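Local coordinates for protein beta-n-acetylhexosaminidase (Streptococcus pneumoniae, PDB 4AZH) that cleaves beta-linked terminal non-reducing N-acetylhexosamine residues from glycans, as one of the tandem family 20 catalytic modules of an exo-beta-D-N-acetylglucosaminidase, at residues A[281-286]-A[331-336]. Residues are numbered along the deposited sequence; the frame is centred on the assembly and turned at random.
With LOG (N-acetylglucosaminono-1,5-lactone (Z)-oxime), chain E.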
loop_
_atom_site.group_PDB
_atom_site.type_symbol
_atom_site.label_atom_id
_atom_site.label_comp_id
_atom_site.label_asym_id
_atom_site.label_seq_id
_atom_site.Cartn_x
_atom_site.Cartn_y
_atom_site.Cartn_z
ATOM N N TYR A 281 9.169 7.525 6.728
ATOM C CA TYR A 281 9.162 6.115 7.151
ATOM C C TYR A 281 9.230 5.996 8.699
ATOM O O TYR A 281 10.029 6.668 9.360
ATOM C CB TYR A 281 10.386 5.411 6.580
ATOM C CG TYR A 281 10.273 4.884 5.177
ATOM C CD1 TYR A 281 9.190 5.222 4.354
ATOM C CD2 TYR A 281 11.276 4.082 4.650
ATOM C CE1 TYR A 281 9.093 4.746 3.053
ATOM C CE2 TYR A 281 11.186 3.584 3.360
ATOM C CZ TYR A 281 10.090 3.914 2.555
ATOM O OH TYR A 281 9.980 3.416 1.264
ATOM N N TYR A 282 8.384 5.159 9.274
ATOM C CA TYR A 282 8.602 4.720 10.633
ATOM C C TYR A 282 8.696 3.190 10.658
ATOM O O TYR A 282 7.859 2.481 10.092
ATOM C CB TYR A 282 7.508 5.229 11.555
ATOM C CG TYR A 282 7.557 4.623 12.938
ATOM C CD1 TYR A 282 8.738 4.661 13.702
ATOM C CD2 TYR A 282 6.428 4.019 13.500
ATOM C CE1 TYR A 282 8.783 4.104 14.977
ATOM C CE2 TYR A 282 6.468 3.465 14.777
ATOM C CZ TYR A 282 7.640 3.514 15.510
ATOM O OH TYR A 282 7.698 2.972 16.782
ATOM N N ILE A 283 9.765 2.698 11.274
ATOM C CA ILE A 283 9.981 1.281 11.461
ATOM C C ILE A 283 9.598 0.986 12.926
ATOM O O ILE A 283 10.139 1.593 13.839
ATOM C CB ILE A 283 11.449 0.960 11.197
ATOM C CG1 ILE A 283 11.775 1.202 9.710
ATOM C CG2 ILE A 283 11.772 -0.444 11.625
ATOM C CD1 ILE A 283 13.259 1.386 9.453
ATOM N N LEU A 284 8.641 0.086 13.126
ATOM C CA LEU A 284 8.111 -0.226 14.451
ATOM C C LEU A 284 9.264 -0.491 15.409
ATOM O O LEU A 284 10.130 -1.341 15.146
ATOM C CB LEU A 284 7.161 -1.444 14.403
ATOM C CG LEU A 284 5.868 -1.412 13.572
ATOM C CD1 LEU A 284 5.088 -2.727 13.722
ATOM C CD2 LEU A 284 4.966 -0.223 13.913
ATOM N N GLY A 285 9.293 0.281 16.494
ATOM C CA GLY A 285 10.290 0.101 17.549
ATOM C C GLY A 285 11.613 0.817 17.374
ATOM O O GLY A 285 12.460 0.733 18.257
ATOM N N GLN A 286 11.812 1.498 16.242
ATOM C CA GLN A 286 13.096 2.171 15.962
ATOM C C GLN A 286 13.325 3.265 16.984
ATOM O O GLN A 286 12.407 4.003 17.327
ATOM C CB GLN A 286 13.096 2.798 14.564
ATOM C CG GLN A 286 14.448 3.300 14.087
ATOM C CD GLN A 286 15.273 2.246 13.350
ATOM O OE1 GLN A 286 14.971 1.053 13.383
ATOM N NE2 GLN A 286 16.331 2.692 12.681
ATOM N N ALA A 331 7.886 -2.903 9.334
ATOM C CA ALA A 331 8.086 -3.807 10.463
ATOM C C ALA A 331 9.353 -4.659 10.323
ATOM O O ALA A 331 9.311 -5.887 10.451
ATOM C CB ALA A 331 6.847 -4.669 10.642
ATOM N N ASP A 332 10.477 -3.985 10.065
ATOM C CA ASP A 332 11.775 -4.652 9.729
ATOM C C ASP A 332 12.177 -5.661 10.800
ATOM O O ASP A 332 12.775 -6.701 10.501
ATOM C CB ASP A 332 12.895 -3.633 9.545
ATOM C CG ASP A 332 12.656 -2.712 8.353
ATOM O OD1 ASP A 332 11.479 -2.442 8.025
ATOM O OD2 ASP A 332 13.659 -2.267 7.735
ATOM N N ARG A 333 11.831 -5.330 12.040
ATOM C CA ARG A 333 11.981 -6.230 13.165
ATOM C C ARG A 333 10.559 -6.535 13.579
ATOM O O ARG A 333 10.000 -5.801 14.389
ATOM C CB ARG A 333 12.713 -5.499 14.301
ATOM C CG ARG A 333 14.161 -5.140 13.990
ATOM C CD ARG A 333 14.779 -4.251 15.064
ATOM N NE ARG A 333 14.873 -2.857 14.642
ATOM C CZ ARG A 333 14.028 -1.891 14.990
ATOM N NH1 ARG A 333 12.992 -2.126 15.787
ATOM N NH2 ARG A 333 14.235 -0.670 14.541
ATOM N N PRO A 334 9.955 -7.614 13.029
ATOM C CA PRO A 334 8.497 -7.789 13.180
ATOM C C PRO A 334 8.077 -8.198 14.580
ATOM O O PRO A 334 6.881 -8.207 14.872
ATOM C CB PRO A 334 8.172 -8.888 12.180
ATOM C CG PRO A 334 9.388 -9.742 12.224
ATOM C CD PRO A 334 10.549 -8.779 12.338
ATOM N N SER A 335 9.039 -8.495 15.448
ATOM C CA SER A 335 8.698 -8.799 16.833
ATOM C C SER A 335 8.612 -7.532 17.684
ATOM O O SER A 335 8.219 -7.585 18.850
ATOM C CB SER A 335 9.674 -9.797 17.416
ATOM O OG SER A 335 10.868 -9.158 17.745
ATOM N N ALA A 336 8.945 -6.381 17.099
ATOM C CA ALA A 336 8.659 -5.100 17.735
ATOM C C ALA A 336 7.168 -4.980 18.031
ATOM O O ALA A 336 6.342 -5.514 17.303
ATOM C CB ALA A 336 9.103 -3.955 16.835
HETATM C C2 LOG E . 12.355 -1.383 2.176
HETATM C C3 LOG E . 11.290 -1.823 3.178
HETATM C C4 LOG E . 11.805 -1.527 4.569
HETATM C C5 LOG E . 11.984 -0.019 4.682
HETATM C C6 LOG E . 12.296 0.359 6.146
HETATM C C7 LOG E . 11.041 0.061 0.641
HETATM C C8 LOG E . 10.317 0.172 -0.698
HETATM N N2 LOG E . 11.707 -1.112 0.870
HETATM O O1 LOG E . 14.590 1.316 2.058
HETATM O O3 LOG E . 10.928 -3.260 3.014
HETATM O O4 LOG E . 10.849 -1.908 5.525
HETATM O O5 LOG E . 13.017 0.378 3.841
HETATM O O6 LOG E . 13.600 -0.029 6.503
HETATM C C1 LOG E . 13.078 -0.219 2.591
HETATM O O7 LOG E . 11.043 1.021 1.413
HETATM N N1 LOG E . 13.899 0.227 1.695
HETATM O O HOH W 1 10.125 -3.272 13.198
#
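Ile283 CG2 lies 4.0 Å from Asp332 CB, packing two residues of the sugar site against each other. With CG1 anti to its own carbonyl carbon (chi1 -66°), Ile283 sends its other branch to the inhibitor, an N-acetylglucosaminono-1,5-lactone oxime, where CD1 comes within 3.3 Å of O6. The carboxylate of Asp332 grips the same side of the sugar ring in bidentate fashion: OD1 accepts a hydrogen bond from O4 and OD2 one from O6, each 2.6 Å long. At the acetamido group, Tyr281 OH donates to the inhibitor's O7 (2.6 Å), so one segment holds this group and the other the O4 and O6 hydroxyls.

A water bridges the backbones, donating to Leu284 O and accepting from Arg333 N. Arg333 bends at chi3 (-104°) to reach the type II turn of residues 283-286, bringing NH1 to 3.0 Å from Leu284 O; two conformers are modelled, and although Ile283 CG2 lies over one face of the guanidinium in the conformer described, its crowding against Gln286 makes the exact placement doubtful. Leu284 packs against both alanines, CD1 on Ala331 CB and its own CB 4.0 Å from Ala336 CB. Within the turn, Gly285 N donates to Tyr282 OH (3.1 Å), whose ring has Leu284 N above its centre.

The contact lies where strand 322-330 of the TIM barrel runs into its following loop. Strand 282-283 pairs in parallel with that strand, and the side chains of Tyr282 and Leu284 pack on helix 340-352.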